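Local coordinates for cytochrome P450 CYP260B1 (Sorangium cellulosum, PDB 5HIW), which is a bacterial haem protein of the cytochrome P450 family, holding one protoporphyrin IX with iron inside a mainly helical fold, at residues Ser16-Gly19 with Ile20-Ala24; Val90-Pro93 with Arg94-Ser97. All blocks are in the same frame, centred on the assembly; numbering follows the deposited sequence.

Interaction 1 (Ser16-Gly19 with Ile20-Ala24); sequences SAFG and IHLAA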
loop_
_atom_site.group_PDB
_atom_site.type_symbol
_atom_site.label_atom_id
_atom_site.label_comp_id
_atom_site.label_asym_id
_atom_site.label_seq_id
_atom_site.Cartn_x
_atom_site.Cartn_y
_atom_site.Cartn_z
ATOM N N SER A 16 -4.157 -17.700 -3.538
ATOM C CA SER A 16 -4.934 -17.721 -2.335
ATOM C C SER A 16 -4.365 -18.709 -1.279
ATOM O O SER A 16 -4.857 -18.741 -0.146
ATOM C CB SER A 16 -6.408 -18.023 -2.672
ATOM O OG SER A 16 -6.470 -19.422 -2.972
ATOM N N ALA A 17 -3.254 -19.389 -1.576
ATOM C CA ALA A 17 -2.769 -20.451 -0.665
ATOM C C ALA A 17 -2.251 -19.859 0.626
ATOM O O ALA A 17 -2.406 -20.455 1.708
ATOM C CB ALA A 17 -1.687 -21.316 -1.294
ATOM N N PHE A 18 -1.649 -18.679 0.528
ATOM C CA PHE A 18 -1.091 -18.070 1.729
ATOM C C PHE A 18 -2.176 -17.644 2.679
ATOM O O PHE A 18 -2.065 -17.872 3.862
ATOM C CB PHE A 18 -0.228 -16.892 1.371
ATOM C CG PHE A 18 0.439 -16.228 2.555
ATOM C CD1 PHE A 18 1.260 -16.953 3.395
ATOM C CD2 PHE A 18 0.348 -14.871 2.756
ATOM C CE1 PHE A 18 1.889 -16.369 4.440
ATOM C CE2 PHE A 18 1.005 -14.279 3.800
ATOM C CZ PHE A 18 1.776 -15.028 4.658
ATOM N N GLY A 19 -3.263 -17.067 2.198
ATOM C CA GLY A 19 -4.301 -16.620 3.134
ATOM C C GLY A 19 -4.976 -17.828 3.765
ATOM O O GLY A 19 -5.320 -17.826 4.947
ATOM N N ILE A 20 -5.128 -18.859 2.966
ATOM C CA ILE A 20 -5.676 -20.151 3.491
ATOM C C ILE A 20 -4.795 -20.696 4.637
ATOM O O ILE A 20 -5.302 -21.109 5.718
ATOM C CB ILE A 20 -5.794 -21.176 2.373
ATOM C CG1 ILE A 20 -6.949 -20.786 1.419
ATOM C CG2 ILE A 20 -6.073 -22.593 2.999
ATOM C CD1 ILE A 20 -7.111 -21.600 0.134
ATOM N N HIS A 21 -3.510 -20.702 4.370
ATOM C CA HIS A 21 -2.444 -21.142 5.306
ATOM C C HIS A 21 -2.460 -20.357 6.594
ATOM O O HIS A 21 -2.455 -20.946 7.685
ATOM C CB HIS A 21 -1.117 -20.981 4.559
ATOM C CG HIS A 21 0.109 -21.382 5.297
ATOM N ND1 HIS A 21 1.148 -20.489 5.548
ATOM C CD2 HIS A 21 0.540 -22.596 5.711
ATOM C CE1 HIS A 21 2.124 -21.139 6.148
ATOM N NE2 HIS A 21 1.774 -22.408 6.272
ATOM N N LEU A 22 -2.540 -19.032 6.503
ATOM C CA LEU A 22 -2.663 -18.246 7.702
ATOM C C LEU A 22 -3.931 -18.449 8.478
ATOM O O LEU A 22 -3.899 -18.462 9.717
ATOM C CB LEU A 22 -2.524 -16.737 7.424
ATOM C CG LEU A 22 -1.149 -16.330 6.895
ATOM C CD1 LEU A 22 -1.178 -14.827 6.705
ATOM C CD2 LEU A 22 0.018 -16.704 7.810
ATOM N N ALA A 23 -5.066 -18.526 7.794
ATOM C CA ALA A 23 -6.303 -18.713 8.531
ATOM C C ALA A 23 -6.313 -20.121 9.236
ATOM O O ALA A 23 -6.799 -20.207 10.363
ATOM C CB ALA A 23 -7.489 -18.593 7.603
ATOM N N ALA A 24 -5.778 -21.152 8.561
ATOM C CA ALA A 24 -5.587 -22.500 9.200
ATOM C C ALA A 24 -4.690 -22.428 10.455
ATOM O O ALA A 24 -5.043 -22.924 11.532
ATOM C CB ALA A 24 -5.052 -23.507 8.202
#
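The Phe18 ring takes Leu22 on one of its faces. Leu22 CD1 sits 3.9 Å from the centroid of the Phe18 ring, 27° off the ring normal, which makes a CH-pi contact. The methyl is displaced toward the rim, and its closest ring atom is CZ: Leu22 CD1 lies 3.6 Å from Phe18 CZ. The other Leu22 methyl, CD2, comes near CE1 of the same ring. Phe18 CG is anti to the backbone N (chi1 -178°), which leans the ring along the helix toward the next turn. At the edge of the His21 ring is Phe18 CD1, 4.1 Å from His21 ND1. His21 ND1 is buried here and has no polar partner in the model.

Beneath these side chains runs ordinary alpha-helical bonding, as in the 2.9 Å bond from Leu22 N to Phe18 O. The first turn is closed by Ile20 N, 3.1 Å from Ser16 O. Ile20 folds back over the same carbonyl, with its CG1 3.3 Å from Ser16 O.

The contact forms the opening turns of helix 17-28, the helix of a beta-alpha-beta unit between strands 4-5 and 31-34. Phe10 stacks on the His21 ring, and Phe382 meets the Phe18 ring. Tyr308 and Glu317, both from loops, touch Ser16 and Ile20 respectively.

Interaction 2 (Val90-Pro93 with Arg94-Ser97); sequences VLSP and RVIS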
loop_
_atom_site.group_PDB
_atom_site.type_symbol
_atom_site.label_atom_id
_atom_site.label_comp_id
_atom_site.label_asym_id
_atom_site.label_seq_id
_atom_site.Cartn_x
_atom_site.Cartn_y
_atom_site.Cartn_z
ATOM N N VAL A 90 -6.003 17.387 2.465
ATOM C CA VAL A 90 -5.392 17.376 1.156
ATOM C C VAL A 90 -5.736 16.118 0.379
ATOM O O VAL A 90 -5.305 16.006 -0.738
ATOM C CB VAL A 90 -3.883 17.568 1.209
ATOM C CG1 VAL A 90 -3.547 18.855 1.969
ATOM C CG2 VAL A 90 -3.223 16.441 1.903
ATOM N N LEU A 91 -6.451 15.174 0.991
ATOM C CA LEU A 91 -6.875 13.984 0.299
ATOM C C LEU A 91 -8.415 13.764 0.341
ATOM O O LEU A 91 -8.932 12.605 0.288
ATOM C CB LEU A 91 -6.196 12.767 0.917
ATOM C CG LEU A 91 -4.715 12.749 0.638
ATOM C CD1 LEU A 91 -3.968 11.860 1.629
ATOM C CD2 LEU A 91 -4.391 12.386 -0.775
ATOM N N SER A 92 -9.123 14.872 0.348
ATOM C CA SER A 92 -10.585 14.879 0.496
ATOM C C SER A 92 -11.170 14.517 -0.843
ATOM O O SER A 92 -10.489 14.615 -1.861
ATOM C CB SER A 92 -10.994 16.299 0.931
ATOM O OG SER A 92 -10.872 17.139 -0.165
ATOM N N PRO A 93 -12.514 14.234 -0.950
ATOM C CA PRO A 93 -13.104 13.831 -2.223
ATOM C C PRO A 93 -13.003 14.884 -3.312
ATOM O O PRO A 93 -12.732 14.585 -4.458
ATOM C CB PRO A 93 -14.568 13.506 -1.850
ATOM C CG PRO A 93 -14.420 12.975 -0.468
ATOM C CD PRO A 93 -13.385 13.864 0.188
ATOM N N ARG A 94 -13.188 16.135 -2.980
ATOM C CA ARG A 94 -12.932 17.183 -3.986
ATOM C C ARG A 94 -11.510 17.095 -4.582
ATOM O O ARG A 94 -11.340 17.279 -5.785
ATOM C CB ARG A 94 -13.056 18.531 -3.274
ATOM C CG ARG A 94 -12.720 19.691 -4.214
ATOM C CD ARG A 94 -12.617 21.002 -3.396
ATOM N NE ARG A 94 -11.531 21.087 -2.392
ATOM C CZ ARG A 94 -10.225 21.247 -2.650
ATOM N NH1 ARG A 94 -9.765 21.281 -3.878
ATOM N NH2 ARG A 94 -9.361 21.369 -1.650
ATOM N N VAL A 95 -10.495 16.868 -3.734
ATOM C CA VAL A 95 -9.085 16.851 -4.209
ATOM C C VAL A 95 -8.861 15.619 -5.090
ATOM O O VAL A 95 -8.225 15.692 -6.183
ATOM C CB VAL A 95 -8.104 16.853 -3.013
ATOM C CG1 VAL A 95 -6.683 16.678 -3.543
ATOM C CG2 VAL A 95 -8.190 18.146 -2.181
ATOM N N ILE A 96 -9.411 14.492 -4.632
ATOM C CA ILE A 96 -9.281 13.249 -5.332
ATOM C C ILE A 96 -9.850 13.425 -6.707
ATOM O O ILE A 96 -9.241 13.037 -7.664
ATOM C CB ILE A 96 -9.859 12.042 -4.562
ATOM C CG1 ILE A 96 -9.244 11.843 -3.195
ATOM C CG2 ILE A 96 -9.898 10.844 -5.468
ATOM C CD1 ILE A 96 -7.794 11.429 -3.255
ATOM N N SER A 97 -11.054 13.983 -6.874
ATOM C CA SER A 97 -11.620 14.103 -8.194
ATOM C C SER A 97 -10.812 15.098 -9.044
ATOM O O SER A 97 -10.606 14.873 -10.235
ATOM C CB SER A 97 -13.073 14.671 -8.068
ATOM O OG SER A 97 -13.567 15.004 -9.315
HETATM O O HOH W 1 -14.112 17.326 -0.393
#
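Ser92 O accepts the straight bond that starts the helix, from Ile96 N at 3.0 Å with an N-H...O angle of 165°. The same oxygen takes a second, weak bond from Val95 N. One residue on, Ser97 N binds Pro93 O at 3.0 Å. Ser92 holds the N-cap position, and Pro93 is the first helical residue. A water accepts from Arg94 N at 3.0 Å and makes a weak, longer bond with Ser92 OG, bridging the cap side chain to the first turn.

The Arg94 chain bends at chi3 (64°), bringing one face of its guanidinium over Val95 CG2. Its NH2 forms a salt bridge with Glu202 of helix 199-209. Val95 CG2 also lies 3.5 Å from Ser92 OG. Val95 CG1 is anti to the backbone N and rests 3.2 Å from Val90 O, a buried carbonyl with no polar partner in the model. Ile96 CG1 packs on Ser92 O at 3.3 Å, while its CD1 is only loosely against Leu91 CD2, 4.3 Å away.

The helix start therefore rests on main-chain bonds to the Ser92 carbonyl and on a water that takes up the Arg94 N-H, while the Val90 carbonyl meets aliphatic carbons of Val95.

Overall arrangement
Both contacts are local and lie at the start of a helix, but they hold different elements. Interaction 1 opens helix 17-28, which is tied to the sheet by its beta-alpha-beta unit. Interaction 2 joins helix 77-90 to helix 93-113 in the helical part of the fold. Their centres are 36 Å apart, on opposite sides of the chain's centre. Interaction 1 is mostly buried and relies on aromatic and aliphatic packing. Interaction 2 is part buried and part surface, with a water and a charged side chain on its outer side. It is also nearer the haem: Leu91 is about 5 Å from it, Phe18 about 14 Å, measured from the side chains.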